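Local atomic coordinates of EH1AB1 (Metagenome, PDB entry 6RKY), a protein that probably hydrolyses carboxylic esters as a serine esterase of the alpha/beta hydrolase fold, here with a hexyl phosphorus ligand carrying a bipyridine bound in its presumed active site. Residues A[62-67]-A[82-87]; A[97-102]-A[128-133]; A[169-174]-A[194-199]. All coordinates share one frame; numbering follows the deposited sequence.

Interaction 1 of 3, residues A[62-67]-A[82-87]; sequences PEVAEV and RRYRPL
Arg85 faces Ala65 and Glu66, and its long aliphatic stem can be followed outward atom by atom. Its CB lies 3.7 Å from Glu66 O and close to the CB of Glu66, the ordinary contact of two side chains on one face of a paired strand. With CG anti to the backbone N (chi1 175°), the stem continues outward, and CG comes 3.8 Å from the CB of Ala65, whose small methyl accepts this neighbour without a collision. CD stays beside that methyl, slightly farther off. The chain remains extended as far as NE, which is 5.5 Å from OE1 of Glu66, and its end finds its bond at NH2, to the backbone O of Ala91.

The backbones explain this crowding of two residues on one. Arg85 N gives a nearly straight bond to Glu66 O, while Arg85 O takes a more bent one from Ala65 N, so Ala65 and Glu66 both face Arg85. This is a classic beta bulge at the mouth of the hairpin formed by strands 66-73 and 78-85.

Val67 and Tyr84, the next pair, put their side chains on the other face. The CG1 methyl of Val67 crosses the stem of Arg82, 3.5 Å from its CG, and also lies 4.2 Å from CE2 of the Tyr84 ring. Val64 brings its CG2 to the ring edge at CD2. The apolar ring suits the valines, while its hydroxyl is bonded to Asp114 at the start of helix 114-124. Leu87 folds its branched end back toward the chain, placing CD1 3.5 Å from Glu63 O. Glu66 runs alongside Arg83, with OE2 4.1 Å from NH2 but well out of the guanidinium plane, so the opposite charges probably attract only at a distance; Arg83 spends NH1 on Gln127.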
loop_
_atom_site.group_PDB
_atom_site.type_symbol
_atom_site.label_atom_id
_atom_site.label_comp_id
_atom_site.label_asym_id
_atom_site.label_seq_id
_atom_site.Cartn_x
_atom_site.Cartn_y
_atom_site.Cartn_z
ATOM N N PRO A 62 -3.216 -0.961 23.689
ATOM C CA PRO A 62 -4.301 0.028 23.720
ATOM C C PRO A 62 -5.642 -0.561 24.190
ATOM O O PRO A 62 -5.805 -1.775 24.119
ATOM C CB PRO A 62 -4.461 0.494 22.265
ATOM C CG PRO A 62 -3.749 -0.586 21.422
ATOM C CD PRO A 62 -2.736 -1.258 22.330
ATOM N N GLU A 63 -6.565 0.298 24.639
ATOM C CA GLU A 63 -7.951 -0.110 24.988
ATOM C C GLU A 63 -8.705 -0.425 23.691
ATOM O O GLU A 63 -8.520 0.296 22.695
ATOM C CB GLU A 63 -8.691 0.961 25.799
ATOM C CG GLU A 63 -8.184 1.134 27.225
ATOM C CD GLU A 63 -8.088 -0.135 28.065
ATOM O OE1 GLU A 63 -9.143 -0.740 28.365
ATOM O OE2 GLU A 63 -6.950 -0.522 28.418
ATOM N N VAL A 64 -9.490 -1.505 23.699
ATOM C CA VAL A 64 -10.472 -1.836 22.626
ATOM C C VAL A 64 -11.864 -1.858 23.262
ATOM O O VAL A 64 -11.952 -1.748 24.483
ATOM C CB VAL A 64 -10.135 -3.154 21.897
ATOM C CG1 VAL A 64 -8.853 -3.043 21.105
ATOM C CG2 VAL A 64 -10.040 -4.337 22.835
ATOM N N ALA A 65 -12.913 -1.970 22.451
ATOM C CA ALA A 65 -14.316 -2.020 22.907
ATOM C C ALA A 65 -14.508 -3.242 23.817
ATOM O O ALA A 65 -15.157 -3.117 24.859
ATOM C CB ALA A 65 -15.226 -2.055 21.710
ATOM N N GLU A 66 -13.948 -4.380 23.425
ATOM C CA GLU A 66 -14.278 -5.709 24.002
ATOM C C GLU A 66 -13.252 -6.755 23.528
ATOM O O GLU A 66 -12.931 -6.764 22.316
ATOM C CB GLU A 66 -15.698 -6.081 23.581
ATOM C CG GLU A 66 -16.240 -7.320 24.252
ATOM C CD GLU A 66 -17.572 -7.762 23.667
ATOM O OE1 GLU A 66 -18.607 -7.131 23.983
ATOM O OE2 GLU A 66 -17.574 -8.724 22.871
ATOM N N VAL A 67 -12.740 -7.561 24.464
ATOM C CA VAL A 67 -11.892 -8.754 24.197
ATOM C C VAL A 67 -12.670 -9.986 24.668
ATOM O O VAL A 67 -13.076 -10.014 25.837
ATOM C CB VAL A 67 -10.545 -8.679 24.935
ATOM C CG1 VAL A 67 -9.602 -9.772 24.462
ATOM C CG2 VAL A 67 -9.891 -7.330 24.809
ATOM N N ARG A 82 -8.980 -15.426 20.484
ATOM C CA ARG A 82 -9.281 -14.158 21.170
ATOM C C ARG A 82 -9.862 -13.203 20.128
ATOM O O ARG A 82 -9.239 -13.054 19.076
ATOM C CB ARG A 82 -8.007 -13.628 21.817
ATOM C CG ARG A 82 -8.239 -12.417 22.707
ATOM C CD ARG A 82 -6.981 -12.083 23.476
ATOM N NE ARG A 82 -6.713 -13.035 24.528
ATOM C CZ ARG A 82 -5.617 -13.048 25.268
ATOM N NH1 ARG A 82 -4.654 -12.166 25.044
ATOM N NH2 ARG A 82 -5.467 -13.960 26.216
ATOM N N ARG A 83 -11.048 -12.656 20.376
ATOM C CA ARG A 83 -11.713 -11.692 19.471
ATOM C C ARG A 83 -11.490 -10.301 20.047
ATOM O O ARG A 83 -11.511 -10.161 21.270
ATOM C CB ARG A 83 -13.205 -11.990 19.336
ATOM C CG ARG A 83 -13.498 -13.364 18.761
ATOM C CD ARG A 83 -14.967 -13.496 18.393
ATOM N NE ARG A 83 -15.824 -13.304 19.551
ATOM C CZ ARG A 83 -16.770 -12.379 19.667
ATOM N NH1 ARG A 83 -17.050 -11.554 18.670
ATOM N NH2 ARG A 83 -17.464 -12.302 20.795
ATOM N N TYR A 84 -11.202 -9.345 19.182
ATOM C CA TYR A 84 -10.981 -7.930 19.536
ATOM C C TYR A 84 -11.974 -7.115 18.726
ATOM O O TYR A 84 -11.907 -7.160 17.485
ATOM C CB TYR A 84 -9.552 -7.466 19.251
ATOM C CG TYR A 84 -8.437 -8.245 19.894
ATOM C CD1 TYR A 84 -7.925 -9.377 19.291
ATOM C CD2 TYR A 84 -7.845 -7.815 21.071
ATOM C CE1 TYR A 84 -6.865 -10.077 19.854
ATOM C CE2 TYR A 84 -6.771 -8.485 21.640
ATOM C CZ TYR A 84 -6.275 -9.609 21.014
ATOM O OH TYR A 84 -5.231 -10.276 21.561
ATOM N N ARG A 85 -12.874 -6.435 19.433
ATOM C CA ARG A 85 -13.868 -5.505 18.860
ATOM C C ARG A 85 -13.264 -4.105 18.977
ATOM O O ARG A 85 -12.864 -3.699 20.066
ATOM C CB ARG A 85 -15.190 -5.683 19.611
ATOM C CG ARG A 85 -16.267 -4.687 19.200
ATOM C CD ARG A 85 -17.548 -4.884 19.971
ATOM N NE ARG A 85 -18.696 -4.421 19.209
ATOM C CZ ARG A 85 -19.207 -5.062 18.168
ATOM N NH1 ARG A 85 -18.661 -6.188 17.729
ATOM N NH2 ARG A 85 -20.248 -4.556 17.541
ATOM N N PRO A 86 -13.151 -3.337 17.872
ATOM C CA PRO A 86 -12.528 -2.011 17.911
ATOM C C PRO A 86 -13.379 -0.894 18.529
ATOM O O PRO A 86 -14.594 -0.978 18.473
ATOM C CB PRO A 86 -12.338 -1.690 16.428
ATOM C CG PRO A 86 -13.457 -2.429 15.744
ATOM C CD PRO A 86 -13.619 -3.703 16.531
ATOM N N LEU A 87 -12.721 0.122 19.085
ATOM C CA LEU A 87 -13.388 1.349 19.608
ATOM C C LEU A 87 -14.270 1.973 18.518
ATOM O O LEU A 87 -13.802 2.091 17.377
ATOM C CB LEU A 87 -12.323 2.343 20.073
ATOM C CG LEU A 87 -11.617 1.979 21.378
ATOM C CD1 LEU A 87 -10.515 2.986 21.693
ATOM C CD2 LEU A 87 -12.610 1.888 22.528
#

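Interaction 2 of 3, residues A[97-102]-A[128-133]; sequences LIYYHG and VISIDY. With ZK8 (hexyl-[2-(3-oxidanylpyridin-2-yl)pyridin-3-yl]oxy-phosphinic acid), chain F.
Tyr133 lays its ring flat against the imidazole of His101 in an offset stack, centroids 4.3 Å apart and planes at 10°. Its CG lies between the backbone N and the carbonyl carbon (chi1 51°), which turns the ring back over His101. The displacement carries Tyr133 OH over the imidazole rim, donating to His101 O at 2.7 Å from above the carbonyl plane. The imidazole is also pinned by ND1, which bonds Gly102 O within the ring plane.

Earlier on the strands, Ile131 is the bump that fills the hollow between Ile98 and Tyr100: its CG1 lies 3.6 Å from CG2 of Ile98 and 4.0 Å from CE1 of Tyr100, a branched chain in the notch beside a flat ring on a buried apolar face. Phe152 of helix 143-156 packs on Ile98 and Tyr100, Ile79 and Phe81 on Ile131. On the other face CG1 of Val128 packs against CB of Tyr99, near Cys117 of helix 114-124. Backbone bonds of the parallel pair, such as Tyr99 N to Ile129 O, set the register.

Helix 114-124 joins the strands in a beta-alpha-beta crossover. After His101, Gly103 N and Gly104 N bond the ligand, consistent with the HGGG oxyanion hole of hormone-sensitive-lipase-like esterases.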
loop_
_atom_site.group_PDB
_atom_site.type_symbol
_atom_site.label_atom_id
_atom_site.label_comp_id
_atom_site.label_asym_id
_atom_site.label_seq_id
_atom_site.Cartn_x
_atom_site.Cartn_y
_atom_site.Cartn_z
ATOM N N LEU A 97 -10.661 -9.874 10.553
ATOM C CA LEU A 97 -9.348 -10.436 10.165
ATOM C C LEU A 97 -9.036 -11.609 11.094
ATOM O O LEU A 97 -8.938 -11.392 12.285
ATOM C CB LEU A 97 -8.268 -9.357 10.278
ATOM C CG LEU A 97 -6.847 -9.880 10.092
ATOM C CD1 LEU A 97 -6.597 -10.255 8.632
ATOM C CD2 LEU A 97 -5.827 -8.857 10.539
ATOM N N ILE A 98 -8.856 -12.806 10.553
ATOM C CA ILE A 98 -8.377 -13.990 11.326
ATOM C C ILE A 98 -6.854 -13.945 11.284
ATOM O O ILE A 98 -6.327 -13.976 10.174
ATOM C CB ILE A 98 -8.972 -15.284 10.745
ATOM C CG1 ILE A 98 -10.500 -15.227 10.730
ATOM C CG2 ILE A 98 -8.473 -16.496 11.509
ATOM C CD1 ILE A 98 -11.119 -16.263 9.844
ATOM N N TYR A 99 -6.199 -13.770 12.435
ATOM C CA TYR A 99 -4.756 -13.431 12.542
ATOM C C TYR A 99 -3.976 -14.608 13.099
ATOM O O TYR A 99 -4.317 -15.070 14.186
ATOM C CB TYR A 99 -4.505 -12.220 13.436
ATOM C CG TYR A 99 -3.072 -11.746 13.425
ATOM C CD1 TYR A 99 -2.177 -12.152 14.404
ATOM C CD2 TYR A 99 -2.606 -10.909 12.429
ATOM C CE1 TYR A 99 -0.859 -11.723 14.399
ATOM C CE2 TYR A 99 -1.285 -10.481 12.394
ATOM C CZ TYR A 99 -0.411 -10.883 13.390
ATOM O OH TYR A 99 0.890 -10.465 13.383
ATOM N N TYR A 100 -2.949 -15.051 12.366
ATOM C CA TYR A 100 -2.070 -16.184 12.747
ATOM C C TYR A 100 -0.698 -15.638 13.181
ATOM O O TYR A 100 0.064 -15.135 12.330
ATOM C CB TYR A 100 -1.957 -17.158 11.584
ATOM C CG TYR A 100 -3.263 -17.682 11.048
ATOM C CD1 TYR A 100 -3.987 -18.651 11.722
ATOM C CD2 TYR A 100 -3.761 -17.240 9.840
ATOM C CE1 TYR A 100 -5.186 -19.131 11.224
ATOM C CE2 TYR A 100 -4.954 -17.719 9.324
ATOM C CZ TYR A 100 -5.665 -18.674 10.013
ATOM O OH TYR A 100 -6.830 -19.150 9.483
ATOM N N HIS A 101 -0.391 -15.711 14.477
ATOM C CA HIS A 101 0.880 -15.194 15.049
ATOM C C HIS A 101 2.061 -15.903 14.379
ATOM O O HIS A 101 1.826 -16.921 13.736
ATOM C CB HIS A 101 0.890 -15.348 16.576
ATOM C CG HIS A 101 0.972 -16.773 17.017
ATOM N ND1 HIS A 101 2.170 -17.428 17.130
ATOM C CD2 HIS A 101 0.008 -17.665 17.341
ATOM C CE1 HIS A 101 1.944 -18.666 17.522
ATOM N NE2 HIS A 101 0.623 -18.840 17.643
ATOM N N GLY A 102 3.270 -15.347 14.508
ATOM C CA GLY A 102 4.525 -15.937 14.013
ATOM C C GLY A 102 5.336 -16.586 15.133
ATOM O O GLY A 102 4.918 -16.499 16.304
ATOM N N VAL A 128 -10.635 -8.311 14.966
ATOM C CA VAL A 128 -9.477 -9.237 14.803
ATOM C C VAL A 128 -9.750 -10.476 15.661
ATOM O O VAL A 128 -10.129 -10.320 16.816
ATOM C CB VAL A 128 -8.144 -8.565 15.196
ATOM C CG1 VAL A 128 -6.980 -9.532 15.116
ATOM C CG2 VAL A 128 -7.846 -7.330 14.365
ATOM N N ILE A 129 -9.538 -11.661 15.105
ATOM C CA ILE A 129 -9.656 -12.975 15.804
ATOM C C ILE A 129 -8.300 -13.666 15.757
ATOM O O ILE A 129 -7.998 -14.212 14.720
ATOM C CB ILE A 129 -10.754 -13.844 15.161
ATOM C CG1 ILE A 129 -12.096 -13.114 15.185
ATOM C CG2 ILE A 129 -10.811 -15.215 15.845
ATOM C CD1 ILE A 129 -13.283 -13.975 14.784
ATOM N N SER A 130 -7.543 -13.622 16.854
ATOM C CA SER A 130 -6.213 -14.268 17.010
ATOM C C SER A 130 -6.406 -15.757 17.315
ATOM O O SER A 130 -7.152 -16.084 18.229
ATOM C CB SER A 130 -5.400 -13.568 18.054
ATOM O OG SER A 130 -4.039 -13.897 17.910
ATOM N N ILE A 131 -5.756 -16.627 16.547
ATOM C CA ILE A 131 -5.892 -18.111 16.613
ATOM C C ILE A 131 -4.674 -18.713 17.308
ATOM O O ILE A 131 -3.536 -18.340 16.989
ATOM C CB ILE A 131 -6.069 -18.695 15.205
ATOM C CG1 ILE A 131 -7.288 -18.079 14.513
ATOM C CG2 ILE A 131 -6.119 -20.218 15.254
ATOM C CD1 ILE A 131 -8.561 -18.156 15.325
ATOM N N ASP A 132 -4.946 -19.741 18.117
ATOM C CA ASP A 132 -3.903 -20.446 18.895
ATOM C C ASP A 132 -3.761 -21.871 18.364
ATOM O O ASP A 132 -4.410 -22.803 18.910
ATOM C CB ASP A 132 -4.303 -20.410 20.358
ATOM C CG ASP A 132 -3.162 -20.148 21.328
ATOM O OD1 ASP A 132 -2.064 -19.755 20.868
ATOM O OD2 ASP A 132 -3.393 -20.305 22.552
ATOM N N TYR A 133 -2.969 -22.028 17.310
ATOM C CA TYR A 133 -2.783 -23.295 16.561
ATOM C C TYR A 133 -1.754 -24.158 17.298
ATOM O O TYR A 133 -1.016 -23.670 18.154
ATOM C CB TYR A 133 -2.394 -22.979 15.117
ATOM C CG TYR A 133 -1.239 -22.022 14.949
ATOM C CD1 TYR A 133 -1.438 -20.659 14.797
ATOM C CD2 TYR A 133 0.064 -22.489 14.939
ATOM C CE1 TYR A 133 -0.374 -19.781 14.638
ATOM C CE2 TYR A 133 1.140 -21.634 14.770
ATOM C CZ TYR A 133 0.924 -20.277 14.612
ATOM O OH TYR A 133 2.026 -19.483 14.450
HETATM C C10 ZK8 F . 8.093 -12.175 15.760
HETATM C C11 ZK8 F . 7.382 -12.633 14.653
HETATM C C12 ZK8 F . 7.824 -13.762 13.945
HETATM C C13 ZK8 F . 10.870 -14.494 15.993
HETATM C C14 ZK8 F . 11.686 -15.533 15.464
HETATM C C15 ZK8 F . 12.835 -15.956 16.149
HETATM C C16 ZK8 F . 13.196 -15.367 17.374
HETATM C C17 ZK8 F . 12.402 -14.343 17.911
HETATM P P01 ZK8 F . 8.630 -16.112 12.203
HETATM C C01 ZK8 F . 9.986 -16.560 11.128
HETATM C C07 ZK8 F . 8.999 -14.456 14.312
HETATM N N01 ZK8 F . 9.166 -12.904 16.018
HETATM C C02 ZK8 F . 10.103 -18.034 10.758
HETATM C C08 ZK8 F . 9.731 -13.976 15.455
HETATM N N02 ZK8 F . 11.348 -14.044 17.160
HETATM O O02 ZK8 F . 11.394 -16.184 14.235
HETATM C C03 ZK8 F . 10.072 -18.292 9.249
HETATM O O03 ZK8 F . 9.433 -15.607 13.533
HETATM C C04 ZK8 F . 10.615 -19.685 8.913
HETATM C C05 ZK8 F . 9.487 -20.700 8.663
HETATM C C06 ZK8 F . 9.811 -22.043 9.314
HETATM O O1 ZK8 F . 7.609 -17.204 12.380
#

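Interaction 3 of 3, residues A[169-174]-A[194-199]; sequences LAVGGD and TGPAFQ. With ZK8 (hexyl-[2-(3-oxidanylpyridin-2-yl)pyridin-3-yl]oxy-phosphinic acid), chain F.
Val171 sets both methyls against the CG corner of Pro196, CG2 at 3.5 Å and CG1 at 3.7 Å from the proline CG. With CG1 anti to the carbonyl carbon (chi1 -63°), CG2 falls between the backbone N and that carbon, and both branches reach the proline. A beta-branched residue suits a strand and gives a broad apolar end, while proline offers a rigid, compact partner; Phe152 of helix 143-156 packs on both. Without the two methyls, as with an alanine here, Pro196 CG is likely to lose its packing partner on the strand, opening a gap beside Phe152.

The opposite face of the strand carries Ala170, whose CB meets the CB of Phe198 at 3.9 Å. The small alanine allows this close approach, and the phenylalanine swings its ring away toward Val322 and Phe327 of helix 311-327. Two backbone bonds join the segments: Ala197 N gives to Leu169 O at 2.8 Å, and Val171 N to Phe198 O at 3.0 Å. Past them Gln199 pairs in parallel with Val171, its CA making a CA-H...O contact with Val171 O, and sends its extended side chain off to bond Pro260 O through NE2.

Farther along the strand Asp174 reaches the ligand-binding end, where OD1 accepts a weak bond from Tyr99 OH. Strand 169-174, helix 176-190 and strand 199-202 make a beta-alpha-beta crossover, and the strand runs through Gly173 into the tight turn at Ser175 that leads to helix 176-190, where Gly177 completes a pattern consistent with the GxSxG nucleophile elbow of alpha/beta hydrolases.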
loop_
_atom_site.group_PDB
_atom_site.type_symbol
_atom_site.label_atom_id
_atom_site.label_comp_id
_atom_site.label_asym_id
_atom_site.label_seq_id
_atom_site.Cartn_x
_atom_site.Cartn_y
_atom_site.Cartn_z
ATOM N N LEU A 169 -14.520 -11.407 5.323
ATOM C CA LEU A 169 -13.763 -12.274 6.258
ATOM C C LEU A 169 -12.364 -12.478 5.666
ATOM O O LEU A 169 -12.249 -13.070 4.577
ATOM C CB LEU A 169 -14.570 -13.566 6.426
ATOM C CG LEU A 169 -14.013 -14.580 7.411
ATOM C CD1 LEU A 169 -13.968 -13.987 8.808
ATOM C CD2 LEU A 169 -14.846 -15.837 7.394
ATOM N N ALA A 170 -11.355 -11.919 6.331
ATOM C CA ALA A 170 -9.951 -11.823 5.874
ATOM C C ALA A 170 -9.060 -12.755 6.702
ATOM O O ALA A 170 -9.396 -12.980 7.869
ATOM C CB ALA A 170 -9.495 -10.396 6.002
ATOM N N VAL A 171 -7.964 -13.273 6.130
ATOM C CA VAL A 171 -6.885 -13.943 6.919
ATOM C C VAL A 171 -5.578 -13.146 6.775
ATOM O O VAL A 171 -5.426 -12.404 5.801
ATOM C CB VAL A 171 -6.700 -15.411 6.509
ATOM C CG1 VAL A 171 -7.933 -16.225 6.796
ATOM C CG2 VAL A 171 -6.310 -15.550 5.048
ATOM N N GLY A 172 -4.680 -13.303 7.734
ATOM C CA GLY A 172 -3.352 -12.675 7.750
ATOM C C GLY A 172 -2.486 -13.223 8.865
ATOM O O GLY A 172 -2.948 -14.102 9.600
ATOM N N GLY A 173 -1.256 -12.735 8.960
ATOM C CA GLY A 173 -0.272 -13.200 9.947
ATOM C C GLY A 173 1.096 -12.635 9.649
ATOM O O GLY A 173 1.227 -11.925 8.642
ATOM N N ASP A 174 2.079 -12.977 10.492
ATOM C CA ASP A 174 3.489 -12.511 10.397
ATOM C C ASP A 174 4.441 -13.719 10.440
ATOM O O ASP A 174 4.222 -14.637 11.247
ATOM C CB ASP A 174 3.736 -11.474 11.489
ATOM C CG ASP A 174 3.789 -12.101 12.863
ATOM O OD1 ASP A 174 2.718 -12.467 13.381
ATOM O OD2 ASP A 174 4.910 -12.251 13.384
ATOM N N THR A 194 -15.136 -21.613 -0.689
ATOM C CA THR A 194 -15.122 -20.132 -0.503
ATOM C C THR A 194 -13.954 -19.718 0.395
ATOM O O THR A 194 -14.039 -19.955 1.619
ATOM C CB THR A 194 -16.424 -19.620 0.127
ATOM O OG1 THR A 194 -17.504 -19.920 -0.753
ATOM C CG2 THR A 194 -16.405 -18.131 0.385
ATOM N N GLY A 195 -12.929 -19.091 -0.194
ATOM C CA GLY A 195 -11.733 -18.618 0.533
ATOM C C GLY A 195 -11.980 -17.266 1.199
ATOM O O GLY A 195 -13.079 -16.691 1.112
ATOM N N PRO A 196 -10.952 -16.734 1.904
ATOM C CA PRO A 196 -11.018 -15.403 2.502
ATOM C C PRO A 196 -11.275 -14.342 1.424
ATOM O O PRO A 196 -11.140 -14.646 0.252
ATOM C CB PRO A 196 -9.627 -15.220 3.101
ATOM C CG PRO A 196 -9.119 -16.627 3.306
ATOM C CD PRO A 196 -9.665 -17.396 2.131
ATOM N N ALA A 197 -11.651 -13.139 1.842
ATOM C CA ALA A 197 -11.959 -12.002 0.960
ATOM C C ALA A 197 -10.737 -11.086 0.834
ATOM O O ALA A 197 -10.792 -10.124 0.014
ATOM C CB ALA A 197 -13.144 -11.261 1.518
ATOM N N PHE A 198 -9.682 -11.371 1.604
ATOM C CA PHE A 198 -8.450 -10.549 1.682
ATOM C C PHE A 198 -7.386 -11.291 2.491
ATOM O O PHE A 198 -7.740 -12.046 3.439
ATOM C CB PHE A 198 -8.765 -9.213 2.338
ATOM C CG PHE A 198 -7.698 -8.170 2.194
ATOM C CD1 PHE A 198 -6.633 -8.134 3.069
ATOM C CD2 PHE A 198 -7.782 -7.203 1.213
ATOM C CE1 PHE A 198 -5.647 -7.171 2.953
ATOM C CE2 PHE A 198 -6.800 -6.239 1.100
ATOM C CZ PHE A 198 -5.751 -6.216 1.978
ATOM N N GLN A 199 -6.116 -11.110 2.097
ATOM C CA GLN A 199 -4.942 -11.750 2.745
ATOM C C GLN A 199 -3.897 -10.676 3.103
ATOM O O GLN A 199 -3.421 -9.973 2.213
ATOM C CB GLN A 199 -4.411 -12.913 1.901
ATOM C CG GLN A 199 -3.856 -12.533 0.547
ATOM C CD GLN A 199 -3.359 -13.743 -0.218
ATOM O OE1 GLN A 199 -2.710 -14.643 0.338
ATOM N NE2 GLN A 199 -3.650 -13.772 -1.511
HETATM C C10 ZK8 F . 8.093 -12.175 15.760
HETATM C C11 ZK8 F . 7.382 -12.633 14.653
HETATM C C12 ZK8 F . 7.824 -13.762 13.945
HETATM C C13 ZK8 F . 10.870 -14.494 15.993
HETATM C C14 ZK8 F . 11.686 -15.533 15.464
HETATM C C15 ZK8 F . 12.835 -15.956 16.149
HETATM C C16 ZK8 F . 13.196 -15.367 17.374
HETATM C C17 ZK8 F . 12.402 -14.343 17.911
HETATM P P01 ZK8 F . 8.630 -16.112 12.203
HETATM C C01 ZK8 F . 9.986 -16.560 11.128
HETATM C C07 ZK8 F . 8.999 -14.456 14.312
HETATM N N01 ZK8 F . 9.166 -12.904 16.018
HETATM C C02 ZK8 F . 10.103 -18.034 10.758
HETATM C C08 ZK8 F . 9.731 -13.976 15.455
HETATM N N02 ZK8 F . 11.348 -14.044 17.160
HETATM O O02 ZK8 F . 11.394 -16.184 14.235
HETATM C C03 ZK8 F . 10.072 -18.292 9.249
HETATM O O03 ZK8 F . 9.433 -15.607 13.533
HETATM C C04 ZK8 F . 10.615 -19.685 8.913
HETATM C C05 ZK8 F . 9.487 -20.700 8.663
HETATM C C06 ZK8 F . 9.811 -22.043 9.314
HETATM O O1 ZK8 F . 7.609 -17.204 12.380
#

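In the fold
From the N terminus the three contacts follow in series, none nested and none crossing. Interaction 1 closes first, at the open end of the hairpin of strands 66-73 and 78-85, at one edge of the mixed sheet. Interaction 2 closes a longer loop holding helix 114-124, and interaction 3 another holding helix 176-190. In space the order changes: strand 127-132 inserts between 78-85 and 94-100, so 82-87 bonds directly to 128-133, whereas 97-102 adjoins 169-174. The antiparallel hairpin is thereby tied to the parallel centre of the fold. Interactions 2 and 3 both lead toward the ligand, while interaction 1 sits at the surface, its centre about 19 Å from that of interaction 3.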